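Local coordinates for beta-ketoacyl-[acyl-carrier-protein] synthase FabY (Pseudomonas aeruginosa, PDB 4CW4), which condenses acetyl-CoA with malonyl-[acyl-carrier-protein] to make the acetoacetyl primer that starts fatty acid synthesis, at residues 292-295 against 296-300. Sequence-based numbering, arbitrary orientation.
Sequences NLQK and GIDVI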
loop_
_atom_site.group_PDB
_atom_site.type_symbol
_atom_site.label_atom_id
_atom_site.label_comp_id
_atom_site.label_asym_id
_atom_site.label_seq_id
_atom_site.Cartn_x
_atom_site.Cartn_y
_atom_site.Cartn_z
ATOM N N ASN A 292 -2.058 6.979 7.145
ATOM C CA ASN A 292 -2.665 7.923 6.218
ATOM C C ASN A 292 -2.906 9.267 6.925
ATOM O O ASN A 292 -2.728 10.338 6.344
ATOM C CB ASN A 292 -3.996 7.374 5.676
ATOM C CG ASN A 292 -3.819 6.385 4.543
ATOM O OD1 ASN A 292 -2.849 6.440 3.783
ATOM N ND2 ASN A 292 -4.787 5.494 4.408
ATOM N N LEU A 293 -3.315 9.217 8.184
ATOM C CA LEU A 293 -3.631 10.439 8.928
ATOM C C LEU A 293 -2.350 11.249 9.185
ATOM O O LEU A 293 -2.381 12.472 9.133
ATOM C CB LEU A 293 -4.361 10.121 10.235
ATOM C CG LEU A 293 -4.903 11.299 11.049
ATOM C CD1 LEU A 293 -5.921 12.063 10.247
ATOM C CD2 LEU A 293 -5.527 10.818 12.355
ATOM N N GLN A 294 -1.224 10.575 9.407
ATOM C CA GLN A 294 0.030 11.284 9.590
ATOM C C GLN A 294 0.358 12.105 8.338
ATOM O O GLN A 294 0.769 13.283 8.415
ATOM C CB GLN A 294 1.177 10.329 9.908
ATOM C CG GLN A 294 2.451 11.077 10.321
ATOM C CD GLN A 294 3.639 10.160 10.493
ATOM O OE1 GLN A 294 4.134 9.593 9.514
ATOM N NE2 GLN A 294 4.093 9.982 11.739
ATOM N N LYS A 295 0.211 11.471 7.178
ATOM C CA LYS A 295 0.410 12.174 5.927
ATOM C C LYS A 295 -0.561 13.354 5.796
ATOM O O LYS A 295 -0.166 14.452 5.382
ATOM C CB LYS A 295 0.273 11.186 4.767
ATOM C CG LYS A 295 0.474 11.765 3.380
ATOM C CD LYS A 295 1.930 11.920 3.026
ATOM C CE LYS A 295 2.053 12.674 1.711
ATOM N NZ LYS A 295 3.454 12.837 1.275
ATOM N N GLY A 296 -1.816 13.149 6.173
ATOM C CA GLY A 296 -2.792 14.220 6.094
ATOM C C GLY A 296 -2.441 15.414 6.947
ATOM O O GLY A 296 -2.578 16.551 6.502
ATOM N N ILE A 297 -2.006 15.161 8.178
ATOM C CA ILE A 297 -1.622 16.229 9.085
ATOM C C ILE A 297 -0.420 16.946 8.506
ATOM O O ILE A 297 -0.351 18.176 8.491
ATOM C CB ILE A 297 -1.246 15.663 10.477
ATOM C CG1 ILE A 297 -2.479 15.110 11.185
ATOM C CG2 ILE A 297 -0.538 16.722 11.340
ATOM C CD1 ILE A 297 -2.075 14.202 12.348
ATOM N N ASP A 298 0.529 16.176 8.006
ATOM C CA ASP A 298 1.761 16.783 7.535
ATOM C C ASP A 298 1.538 17.683 6.332
ATOM O O ASP A 298 2.165 18.738 6.246
ATOM C CB ASP A 298 2.810 15.730 7.254
ATOM C CG ASP A 298 3.389 15.146 8.527
ATOM O OD1 ASP A 298 3.055 15.634 9.644
ATOM O OD2 ASP A 298 4.196 14.220 8.407
ATOM N N VAL A 299 0.663 17.296 5.408
ATOM C CA VAL A 299 0.422 18.132 4.251
ATOM C C VAL A 299 -0.320 19.406 4.633
ATOM O O VAL A 299 -0.142 20.432 3.959
ATOM C CB VAL A 299 -0.290 17.407 3.087
ATOM C CG1 VAL A 299 0.565 16.256 2.592
ATOM C CG2 VAL A 299 -1.629 16.882 3.477
ATOM N N ILE A 300 -1.103 19.378 5.720
ATOM C CA ILE A 300 -1.773 20.596 6.149
ATOM C C ILE A 300 -0.789 21.502 6.854
ATOM O O ILE A 300 -0.714 22.684 6.551
ATOM C CB ILE A 300 -3.001 20.295 7.044
ATOM C CG1 ILE A 300 -4.120 19.708 6.172
ATOM C CG2 ILE A 300 -3.497 21.545 7.742
ATOM C CD1 ILE A 300 -5.275 19.147 6.939
#
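The amide of Q294 and the carboxylate of D298, one helical turn apart, lie side by side and point the same way, their planes only 11° apart. They do not pair: the nearest approach of the Q294 side chain to D298 is CG to OD2, 4.1 Å. Q294 O sits over one face of the D298 carboxylate, 3.2 Å from CG, and also accepts the D298 N-H at 2.9 Å; the first torsion, which sets CG beside the backbone N (chi1 -74°), brings it there. Glutamine suits its place because it carries a donor and an acceptor on one group, serving its own chain and the neighbouring subunit at once: NE2 donates to V392 O on strand 387-394, and OE1 accepts from K295 NZ of the second subunit.

K295 begins alongside the helix and bends at chi2 (80°), so that its aliphatic chain crosses V299 at about a right angle, CE lying 4.0 Å from V299 CG1. Beta-branched V299 also brackets K295 O with both methyls, each 3.4 Å away, while its N-H donates to that oxygen. On another face of the helix, I297 CD1 meets L293 CG at 4.3 Å, and both side chains pack on V389. G296, itself buried, puts no side chain on the surface between these two faces, and its N-H completes the turn to N292 O at 3.0 Å.

L293, I297 and V299 thus pack on strands of the ketosynthase core, where N292 is the polar exception, its OD1 bonded to I282 N, while Q294, K295 and D298 reach the second subunit. Because each subunit supplies both partners, the Q294–K295 bond occurs twice. The D298 carboxylate, which accepts from Q304 of the second subunit and makes a long, weak ion pair with its K295, probably helps offset the gathered lysine charge.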